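Cocosin 1 acidic chain (Cocos nucifera, PDB 5WPW) serves as a seed storage protein, a two-cupin 11S globulin that assembles as a hexamer and acts as a nutrient reservoir. Local coordinates at residues A37-I42 against I137-T142; M56-R61 against R151-F156; A307-Y312 against L360-T365; R7-E12 against N31-C36. The protein carries 2 engineered substitutions. All coordinates share one frame; numbering follows the deposited sequence.

In the fold
Contacts 4, 1 and 2 belong to the N-terminal cupin domain, contact 3 to the C-terminal one. Along the chain contact 4 closes first, contacts 1 and 2 interleave, and contact 3 follows. Contact 1 pairs strands 40-46 and 134-140 of a seven-stranded antiparallel sheet, and contact 3 pairs strands 309-314 and 357-364 of a six-stranded counterpart. The centres of these two lie about 10 Å apart and their side chains touch, so the two cupin domains meet here. Contact 2, which pairs strands 50-57 and 155-157, is centred about 9 Å from contact 1. Contact 4 sets the N-terminal arm against helix 32-37, which leads into strand 40-46.

Contact 1 (A37-I42 against I137-T142); sequences AGVSTI and ITVLDT
Val139 holds CG1 opposite its backbone N (chi1 -177°), and this turns the methyl towards Val39, whose CB lies 3.9 Å from Val139 CG1. Ile42 takes the less common choice, with CG1 lodged between backbone N and carbonyl carbon (chi1 77°). That brings Ile42 alongside Thr138, the two side chains pointing the same way, with Ile42 CG1 3.7 Å from Thr138 CB. The two strands that carry these groups run antiparallel, 164° apart in direction, with Thr41 and Val139 on one face and Ser40, Ile42, Thr138 and Leu140 on the other. Ser40 pairs with Leu140 through Ser40 N to Leu140 O at 3.1 Å and Leu140 N to Ser40 O at 2.8 Å. Ile42 and Thr138 form the next hydrogen-bonded pair, closed by Ile42 N to Thr138 O at 3.0 Å and Thr138 N to Ile42 O at 2.8 Å. Between them sits the non-hydrogen-bonded pair Thr41 and Val139, where Thr41 CA approaches Thr138 O at 3.2 Å in a CA-H...O contact. Thr41 OG1 is buried and has no polar partner in the model. Near the start of the pairing, a water 2.7 Å from Thr142 OG1 links it to Ser40 OG, which also bonds Glu29. Asp141 is the centre of an inverse gamma turn. On the Thr41 face, Thr41 rests on Phe34 of helix 32-37, while Val39 meets Ile310 and Ile137 meets Tyr312, both on strand 309-314 of the C-terminal cupin domain; Thr138 packs on strand 61-67.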
# COMPACT_ATOMS: atom_id res chain seq x y z
N ALA A 37 6.85 -14.57 24.77
CA ALA A 37 6.24 -14.67 23.45
C ALA A 37 5.09 -13.68 23.28
O ALA A 37 4.74 -13.38 22.14
CB ALA A 37 5.72 -16.09 23.21
N GLY A 38 4.51 -13.19 24.37
CA GLY A 38 3.37 -12.29 24.29
C GLY A 38 2.08 -12.93 23.82
O GLY A 38 1.30 -12.29 23.10
N VAL A 39 1.84 -14.18 24.22
CA VAL A 39 0.65 -14.93 23.81
C VAL A 39 0.01 -15.56 25.05
O VAL A 39 0.62 -15.65 26.12
CB VAL A 39 0.97 -16.02 22.76
CG1 VAL A 39 1.53 -15.40 21.46
CG2 VAL A 39 1.95 -17.01 23.32
N SER A 40 -1.26 -15.93 24.89
CA SER A 40 -1.98 -16.84 25.78
C SER A 40 -2.50 -18.01 24.95
O SER A 40 -2.93 -17.82 23.80
CB SER A 40 -3.17 -16.15 26.47
OG SER A 40 -2.81 -14.85 26.92
N THR A 41 -2.48 -19.21 25.52
CA THR A 41 -2.89 -20.42 24.80
C THR A 41 -3.97 -21.13 25.61
O THR A 41 -3.93 -21.15 26.85
CB THR A 41 -1.71 -21.38 24.55
OG1 THR A 41 -0.75 -20.77 23.67
CG2 THR A 41 -2.19 -22.67 23.89
N ILE A 42 -4.96 -21.66 24.91
CA ILE A 42 -6.00 -22.46 25.55
C ILE A 42 -6.28 -23.67 24.67
O ILE A 42 -6.16 -23.61 23.44
CB ILE A 42 -7.29 -21.66 25.82
CG1 ILE A 42 -8.11 -21.47 24.55
CG2 ILE A 42 -7.00 -20.32 26.46
CD1 ILE A 42 -9.30 -20.53 24.73
N ILE A 137 -6.93 -26.13 19.65
CA ILE A 137 -5.86 -25.41 20.32
C ILE A 137 -5.83 -23.99 19.78
O ILE A 137 -5.76 -23.78 18.56
CB ILE A 137 -4.50 -26.10 20.15
CG1 ILE A 137 -3.42 -25.13 20.61
CG2 ILE A 137 -4.27 -26.50 18.73
CD1 ILE A 137 -2.10 -25.72 20.81
N THR A 138 -5.91 -23.02 20.68
CA THR A 138 -6.03 -21.60 20.35
C THR A 138 -4.86 -20.81 20.89
O THR A 138 -4.53 -20.92 22.08
CB THR A 138 -7.32 -21.03 20.94
OG1 THR A 138 -8.42 -21.57 20.23
CG2 THR A 138 -7.31 -19.52 20.87
N VAL A 139 -4.23 -19.99 20.03
CA VAL A 139 -3.16 -19.08 20.45
C VAL A 139 -3.67 -17.66 20.22
O VAL A 139 -4.07 -17.32 19.10
CB VAL A 139 -1.85 -19.34 19.69
CG1 VAL A 139 -0.76 -18.44 20.19
CG2 VAL A 139 -1.41 -20.81 19.79
N LEU A 140 -3.73 -16.87 21.29
CA LEU A 140 -4.20 -15.49 21.24
C LEU A 140 -3.02 -14.53 21.35
O LEU A 140 -2.22 -14.63 22.28
CB LEU A 140 -5.17 -15.22 22.39
CG LEU A 140 -6.54 -15.91 22.43
CD1 LEU A 140 -6.71 -16.73 23.69
CD2 LEU A 140 -7.63 -14.83 22.32
N ASP A 141 -2.90 -13.60 20.40
CA ASP A 141 -1.74 -12.68 20.43
C ASP A 141 -2.13 -11.46 21.24
O ASP A 141 -2.64 -10.48 20.71
CB ASP A 141 -1.28 -12.32 19.02
CG ASP A 141 0.01 -11.50 19.02
OD1 ASP A 141 0.56 -11.24 20.11
OD2 ASP A 141 0.47 -11.11 17.93
N THR A 142 -1.89 -11.51 22.55
CA THR A 142 -2.25 -10.41 23.43
C THR A 142 -1.27 -9.25 23.38
O THR A 142 -1.53 -8.21 23.99
CB THR A 142 -2.38 -10.93 24.86
OG1 THR A 142 -1.18 -11.64 25.20
CG2 THR A 142 -3.57 -11.92 24.96
O HOH W 1 -1.12 -13.07 27.52

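Contact 2 (M56-R61 against R151-F156); sequences MSNAPR and RSHRQF
Ser57 OG and His153 NE2 stand 2.8 Å apart in a hydrogen bond whose donor could be either, with the serine oxygen at the edge of the imidazole, near its plane. The Asn58 amide works with both ends. Asn58 OD1 takes Arg154 N at 2.9 Å, the donor sitting well above the carbonyl plane and off the lone pairs. Asn58 ND2 gives to Ser152 O at 3.1 Å, that oxygen lying close to the amide plane. Two bonds therefore fix the rotation of the Asn58 side chain, and Asn58 N adds a third link to Arg154 O. The Asn58 and Arg154 side chains cross at about a right angle; the guanidinium runs on to salt bridges with Asp150 and with Asp325 of a neighbouring subunit.

Met56 and Phe156 form a hydrogen-bonded backbone pair, with Phe156 N 2.8 Å from Met56 O. Bent at chi2 (92°), the methionine chain curls towards Phe156 and sets Met56 SD 4.6 Å from its ring centroid, oblique to the ring. Met56 CE packs on Phe156 CB at 3.7 Å. A short antiparallel pairing, with a Met-aromatic contact beside it, joins strands 50-57 and 155-157 in the branched sheet of the N-terminal cupin domain, where a second subunit packs against it.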
# COMPACT_ATOMS: atom_id res chain seq x y z
N MET A 56 -16.35 -12.72 22.56
CA MET A 56 -15.34 -12.01 21.79
C MET A 56 -14.16 -11.72 22.70
O MET A 56 -14.30 -11.62 23.92
CB MET A 56 -15.89 -10.76 21.12
CG MET A 56 -16.51 -9.74 22.01
SD MET A 56 -15.28 -8.52 22.52
CE MET A 56 -16.37 -7.32 23.29
N SER A 57 -12.98 -11.61 22.09
CA SER A 57 -11.73 -11.44 22.82
C SER A 57 -11.03 -10.15 22.38
O SER A 57 -11.24 -9.67 21.27
CB SER A 57 -10.78 -12.63 22.60
OG SER A 57 -11.26 -13.82 23.25
N ASN A 58 -10.23 -9.59 23.28
CA ASN A 58 -9.44 -8.38 23.00
C ASN A 58 -8.26 -8.65 22.09
O ASN A 58 -7.63 -7.69 21.63
CB ASN A 58 -8.93 -7.76 24.30
CG ASN A 58 -7.88 -8.65 25.03
OD1 ASN A 58 -8.00 -9.88 25.07
ND2 ASN A 58 -6.85 -8.02 25.61
N ALA A 59 -7.92 -9.91 21.85
CA ALA A 59 -6.74 -10.28 21.07
C ALA A 59 -7.12 -11.11 19.85
O ALA A 59 -8.05 -11.94 19.92
CB ALA A 59 -5.77 -11.06 21.94
N PRO A 60 -6.47 -10.90 18.71
CA PRO A 60 -6.70 -11.79 17.57
C PRO A 60 -6.14 -13.16 17.90
O PRO A 60 -5.25 -13.30 18.74
CB PRO A 60 -5.94 -11.12 16.42
CG PRO A 60 -4.81 -10.38 17.11
CD PRO A 60 -5.40 -9.91 18.44
N ARG A 61 -6.70 -14.19 17.25
CA ARG A 61 -6.30 -15.57 17.54
C ARG A 61 -6.29 -16.44 16.29
O ARG A 61 -6.93 -16.13 15.29
CB ARG A 61 -7.22 -16.18 18.60
CG ARG A 61 -8.43 -16.83 18.04
CD ARG A 61 -9.40 -17.18 19.15
NE ARG A 61 -10.26 -16.04 19.44
CZ ARG A 61 -11.36 -16.12 20.18
NH1 ARG A 61 -11.72 -17.29 20.70
NH2 ARG A 61 -12.09 -15.03 20.38
N ARG A 151 -1.91 -6.66 28.46
CA ARG A 151 -1.31 -7.83 27.82
C ARG A 151 -1.78 -9.12 28.51
O ARG A 151 -0.99 -9.89 29.05
CB ARG A 151 0.21 -7.73 27.84
CG ARG A 151 0.86 -6.98 26.69
CD ARG A 151 2.26 -7.59 26.34
NE ARG A 151 2.95 -8.10 27.53
CZ ARG A 151 3.87 -9.07 27.53
NH1 ARG A 151 4.23 -9.67 26.40
NH2 ARG A 151 4.43 -9.44 28.68
N SER A 152 -3.09 -9.33 28.51
CA SER A 152 -3.66 -10.58 29.00
C SER A 152 -4.90 -10.86 28.18
O SER A 152 -5.43 -9.95 27.53
CB SER A 152 -3.98 -10.52 30.50
OG SER A 152 -5.24 -9.91 30.73
N HIS A 153 -5.35 -12.11 28.20
CA HIS A 153 -6.55 -12.51 27.47
C HIS A 153 -7.80 -12.06 28.22
O HIS A 153 -8.14 -12.62 29.27
CB HIS A 153 -6.60 -14.03 27.29
CG HIS A 153 -7.82 -14.48 26.56
ND1 HIS A 153 -8.41 -15.71 26.76
CD2 HIS A 153 -8.58 -13.85 25.63
CE1 HIS A 153 -9.46 -15.83 25.97
NE2 HIS A 153 -9.59 -14.71 25.28
N ARG A 154 -8.51 -11.07 27.67
CA ARG A 154 -9.80 -10.65 28.20
C ARG A 154 -10.88 -11.21 27.27
O ARG A 154 -10.96 -10.80 26.10
CB ARG A 154 -9.91 -9.13 28.30
CG ARG A 154 -8.63 -8.36 28.70
CD ARG A 154 -8.56 -7.97 30.18
NE ARG A 154 -9.78 -7.30 30.66
CZ ARG A 154 -9.86 -6.04 31.08
NH1 ARG A 154 -8.80 -5.25 31.10
NH2 ARG A 154 -11.03 -5.56 31.51
N GLN A 155 -11.70 -12.11 27.79
CA GLN A 155 -12.82 -12.69 27.07
C GLN A 155 -14.14 -12.10 27.56
O GLN A 155 -14.39 -12.06 28.76
CB GLN A 155 -12.85 -14.22 27.23
CG GLN A 155 -13.57 -14.94 26.11
CD GLN A 155 -14.23 -16.23 26.56
OE1 GLN A 155 -14.39 -16.47 27.75
NE2 GLN A 155 -14.62 -17.06 25.61
N PHE A 156 -14.97 -11.65 26.61
CA PHE A 156 -16.25 -11.00 26.87
C PHE A 156 -17.34 -11.93 26.38
O PHE A 156 -17.54 -12.06 25.17
CB PHE A 156 -16.34 -9.65 26.15
CG PHE A 156 -15.30 -8.63 26.59
CD1 PHE A 156 -13.97 -8.77 26.25
CD2 PHE A 156 -15.68 -7.50 27.32
CE1 PHE A 156 -13.03 -7.81 26.64
CE2 PHE A 156 -14.76 -6.55 27.71
CZ PHE A 156 -13.43 -6.69 27.38

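Contact 3 (A307-Y312 against L360-T365); sequences AHSIMY and LVSIKT
Met311 and Leu360 run aslant to each other, with Met311 SD resting 3.7 Å from Leu360 CD2. Their neighbours Tyr312 and Val361 also meet at a slant, the valine CG1 lying at the edge of the phenol ring, near its plane. Ile310 stands roughly perpendicular to Thr365 and lays CD1 3.8 Å from Thr365 CG2. At that end the Thr365 hydroxyl sits between the backbone N and the carbonyl carbon (chi1 64°), which aims OG1 at segment 307-312: His308 N donates to it at 3.0 Å. Thr365 N returns a bond to His308 O at 3.1 Å, a two-bond clasp beyond the last regular pair.

The strands themselves are antiparallel, 159° apart. Hydrogen-bonded pairs Ile310 with Ile363 and Tyr312 with Val361 frame the closer pair Met311 with Ser362; Ile310 N reaches Ile363 O at 2.8 Å. On the Met311 side a water bridges the hydroxyls, 2.6 Å from Ser309 OG and 3.0 Å from Ser362 OG. Lys364 extends past Ser309 to bond Asn304.

Chemically, Ile310, Tyr312, Val361 and Ile363 make one face mainly apolar, while Ser309, Ser362 and Lys364 bring polar groups to the other; Thr365 OG1 is also bonded to Gln148 OE1 of another subunit, tying the strand end to the hexamer interface.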
# COMPACT_ATOMS: atom_id res chain seq x y z
N ALA A 307 9.78 -13.87 14.15
CA ALA A 307 8.63 -14.28 14.96
C ALA A 307 9.08 -15.27 16.03
O ALA A 307 10.11 -15.94 15.88
CB ALA A 307 7.54 -14.90 14.09
N HIS A 308 8.30 -15.33 17.11
CA HIS A 308 8.36 -16.46 18.03
C HIS A 308 7.55 -17.61 17.45
O HIS A 308 6.62 -17.39 16.66
CB HIS A 308 7.80 -16.12 19.41
CG HIS A 308 8.36 -14.88 20.04
ND1 HIS A 308 9.68 -14.76 20.43
CD2 HIS A 308 7.76 -13.71 20.38
CE1 HIS A 308 9.87 -13.57 20.96
NE2 HIS A 308 8.73 -12.91 20.94
N SER A 309 7.89 -18.83 17.87
CA SER A 309 7.20 -20.03 17.44
C SER A 309 6.58 -20.71 18.66
O SER A 309 7.29 -21.04 19.62
CB SER A 309 8.16 -20.97 16.71
OG SER A 309 7.48 -22.09 16.17
N ILE A 310 5.27 -20.91 18.62
CA ILE A 310 4.53 -21.61 19.67
C ILE A 310 4.23 -23.00 19.12
O ILE A 310 3.35 -23.18 18.28
CB ILE A 310 3.26 -20.87 20.09
CG1 ILE A 310 3.62 -19.49 20.63
CG2 ILE A 310 2.52 -21.65 21.16
CD1 ILE A 310 3.53 -18.38 19.63
N MET A 311 4.98 -23.99 19.59
CA MET A 311 4.92 -25.32 19.02
C MET A 311 4.10 -26.23 19.93
O MET A 311 4.36 -26.29 21.14
CB MET A 311 6.33 -25.88 18.86
CG MET A 311 6.38 -27.19 18.12
SD MET A 311 8.07 -27.79 17.85
CE MET A 311 9.00 -26.32 18.20
N TYR A 312 3.15 -26.95 19.34
CA TYR A 312 2.27 -27.87 20.05
C TYR A 312 2.34 -29.23 19.38
O TYR A 312 2.09 -29.35 18.18
CB TYR A 312 0.82 -27.36 20.05
CG TYR A 312 -0.15 -28.28 20.73
CD1 TYR A 312 -0.22 -28.33 22.11
CD2 TYR A 312 -1.01 -29.10 20.00
CE1 TYR A 312 -1.11 -29.17 22.75
CE2 TYR A 312 -1.90 -29.95 20.64
CZ TYR A 312 -1.95 -29.96 22.01
OH TYR A 312 -2.81 -30.79 22.67
N LEU A 360 3.55 -31.90 14.64
CA LEU A 360 3.26 -30.72 15.44
C LEU A 360 2.58 -29.67 14.57
O LEU A 360 2.53 -29.76 13.34
CB LEU A 360 4.52 -30.16 16.09
CG LEU A 360 5.64 -29.95 15.08
CD1 LEU A 360 5.80 -28.49 14.60
CD2 LEU A 360 6.94 -30.50 15.65
N VAL A 361 2.01 -28.69 15.25
CA VAL A 361 1.52 -27.47 14.65
C VAL A 361 2.22 -26.33 15.37
O VAL A 361 2.34 -26.35 16.61
CB VAL A 361 -0.01 -27.35 14.73
CG1 VAL A 361 -0.50 -27.56 16.15
CG2 VAL A 361 -0.47 -25.99 14.20
N SER A 362 2.73 -25.38 14.61
CA SER A 362 3.34 -24.21 15.20
C SER A 362 2.53 -23.00 14.82
O SER A 362 2.04 -22.91 13.70
CB SER A 362 4.79 -24.03 14.74
OG SER A 362 5.59 -25.09 15.23
N ILE A 363 2.38 -22.09 15.77
CA ILE A 363 1.78 -20.78 15.53
C ILE A 363 2.87 -19.75 15.74
O ILE A 363 3.53 -19.76 16.77
CB ILE A 363 0.60 -20.50 16.48
CG1 ILE A 363 -0.47 -21.58 16.39
CG2 ILE A 363 0.05 -19.06 16.23
CD1 ILE A 363 -1.05 -21.78 14.99
N LYS A 364 3.04 -18.86 14.77
CA LYS A 364 4.15 -17.90 14.81
C LYS A 364 3.59 -16.49 14.86
O LYS A 364 2.56 -16.21 14.25
CB LYS A 364 5.08 -18.12 13.60
CG LYS A 364 5.62 -19.57 13.57
CD LYS A 364 6.67 -19.82 12.48
CE LYS A 364 7.30 -21.22 12.63
NZ LYS A 364 8.54 -21.35 11.81
N THR A 365 4.30 -15.61 15.59
CA THR A 365 3.82 -14.28 15.96
C THR A 365 4.14 -13.23 14.90
O THR A 365 4.61 -12.13 15.20
CB THR A 365 4.36 -13.85 17.33
OG1 THR A 365 5.78 -13.72 17.30
CG2 THR A 365 3.97 -14.85 18.41
O HOH W 2 8.48 -24.41 15.54

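Contact 4 (R7-E12 against N31-C36); sequences RLNALE and NEQFRC
Asn9 N donates to Gln33 OE1 at 3.2 Å. The donor comes in from the flank of the carbonyl, with a C=O...N angle of 110°. Gln33 reaches the arm with its chain extended beyond CG (chi2 180°), and its amide plane is turned 44° from that of Asn9.

Capping comes next. Asn31 stands at the N-cap of the helix, and its OD1 accepts Gln33 N at 3.1 Å on a lone pair, in the carbonyl plane. Asn31 OD1 also takes a weak bond from Gln33 NE2 at 3.3 Å. Gln33 thus serves both the helix start and the N-terminal arm, which here runs past the start of the helix before entering strand 15-19 of the N-terminal cupin domain. Cys36, further along this helix, is disulfide-bonded to Cys3.

Van der Waals packing makes up the rest. Leu11 splits its methyls: CD1 touches Phe34 CE2 at 3.5 Å, the apolar pair, as the two side chains slide past each other in opposite directions, and CD2 lies 3.3 Å from Asn31 ND2, a methyl-to-amide contact. Another is Leu8 CD2 pressing on Gln33 OE1 at 3.1 Å, a close fit. Leu11 and Phe34 both also lean on Leu340 of strand 340-343, in the C-terminal cupin domain.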
# COMPACT_ATOMS: atom_id res chain seq x y z
N ARG A 7 16.21 -21.09 31.01
CA ARG A 7 15.85 -22.39 30.45
C ARG A 7 14.43 -22.36 29.89
O ARG A 7 13.56 -21.67 30.42
CB ARG A 7 15.90 -23.52 31.50
CG ARG A 7 17.29 -23.84 32.03
CD ARG A 7 18.29 -24.07 30.92
NE ARG A 7 19.24 -22.97 30.84
CZ ARG A 7 20.38 -23.01 30.15
NH1 ARG A 7 21.18 -21.95 30.13
NH2 ARG A 7 20.71 -24.11 29.48
N LEU A 8 14.20 -23.15 28.86
CA LEU A 8 12.85 -23.45 28.39
C LEU A 8 12.40 -24.81 28.93
O LEU A 8 13.21 -25.66 29.30
CB LEU A 8 12.78 -23.45 26.86
CG LEU A 8 13.31 -22.20 26.14
CD1 LEU A 8 13.48 -22.49 24.66
CD2 LEU A 8 12.36 -21.03 26.36
N ASN A 9 11.09 -25.01 28.96
CA ASN A 9 10.57 -26.33 29.29
C ASN A 9 9.24 -26.54 28.58
O ASN A 9 8.55 -25.58 28.23
CB ASN A 9 10.40 -26.53 30.82
CG ASN A 9 9.61 -25.42 31.46
OD1 ASN A 9 10.13 -24.34 31.73
ND2 ASN A 9 8.33 -25.68 31.72
N ALA A 10 8.90 -27.80 28.36
CA ALA A 10 7.62 -28.12 27.75
C ALA A 10 6.50 -27.80 28.72
O ALA A 10 6.63 -27.98 29.93
CB ALA A 10 7.58 -29.59 27.33
N LEU A 11 5.40 -27.29 28.19
CA LEU A 11 4.31 -26.79 29.00
C LEU A 11 3.06 -27.64 28.81
O LEU A 11 2.85 -28.26 27.77
CB LEU A 11 3.98 -25.33 28.65
CG LEU A 11 5.05 -24.31 29.04
CD1 LEU A 11 4.86 -23.01 28.28
CD2 LEU A 11 5.02 -24.06 30.54
N GLU A 12 2.24 -27.66 29.85
CA GLU A 12 0.94 -28.31 29.85
C GLU A 12 -0.03 -27.39 30.56
O GLU A 12 0.38 -26.43 31.23
CB GLU A 12 1.01 -29.68 30.55
CG GLU A 12 1.30 -30.81 29.59
CD GLU A 12 1.00 -32.17 30.18
OE1 GLU A 12 -0.14 -32.39 30.65
OE2 GLU A 12 1.92 -33.02 30.17
N ASN A 31 3.47 -17.52 32.90
CA ASN A 31 4.75 -18.18 32.67
C ASN A 31 5.68 -17.26 31.88
O ASN A 31 5.25 -16.56 30.96
CB ASN A 31 4.48 -19.50 31.93
CG ASN A 31 5.67 -20.44 31.94
OD1 ASN A 31 6.66 -20.18 31.27
ND2 ASN A 31 5.55 -21.54 32.67
N GLU A 32 6.97 -17.27 32.24
CA GLU A 32 7.94 -16.40 31.58
C GLU A 32 7.95 -16.61 30.07
O GLU A 32 8.10 -15.65 29.30
CB GLU A 32 9.34 -16.64 32.14
CG GLU A 32 9.79 -15.67 33.22
CD GLU A 32 11.21 -15.96 33.70
OE1 GLU A 32 12.04 -16.39 32.87
OE2 GLU A 32 11.49 -15.78 34.91
N GLN A 33 7.80 -17.85 29.62
CA GLN A 33 7.89 -18.14 28.20
C GLN A 33 6.70 -17.58 27.43
O GLN A 33 6.87 -17.07 26.31
CB GLN A 33 8.03 -19.65 28.02
CG GLN A 33 9.04 -20.20 29.00
CD GLN A 33 9.22 -21.69 28.89
OE1 GLN A 33 9.93 -22.17 28.00
NE2 GLN A 33 8.60 -22.43 29.79
N PHE A 34 5.50 -17.67 28.01
CA PHE A 34 4.33 -17.02 27.44
C PHE A 34 4.46 -15.50 27.50
O PHE A 34 4.09 -14.79 26.56
CB PHE A 34 3.08 -17.46 28.19
CG PHE A 34 2.47 -18.70 27.64
CD1 PHE A 34 1.87 -18.69 26.40
CD2 PHE A 34 2.51 -19.87 28.36
CE1 PHE A 34 1.32 -19.83 25.89
CE2 PHE A 34 1.97 -21.01 27.85
CZ PHE A 34 1.37 -20.99 26.61
N ARG A 35 4.99 -14.99 28.61
CA ARG A 35 5.23 -13.56 28.70
C ARG A 35 6.31 -13.11 27.72
O ARG A 35 6.23 -12.01 27.17
CB ARG A 35 5.58 -13.18 30.14
CG ARG A 35 4.34 -12.91 31.02
CD ARG A 35 4.71 -12.27 32.35
NE ARG A 35 5.46 -13.19 33.21
CZ ARG A 35 5.47 -13.15 34.54
NH1 ARG A 35 4.75 -12.24 35.19
NH2 ARG A 35 6.19 -14.04 35.22
N CYS A 36 7.32 -13.95 27.46
CA CYS A 36 8.30 -13.56 26.45
C CYS A 36 7.67 -13.57 25.06
O CYS A 36 7.92 -12.66 24.27
CB CYS A 36 9.52 -14.47 26.49
SG CYS A 36 10.66 -14.30 25.05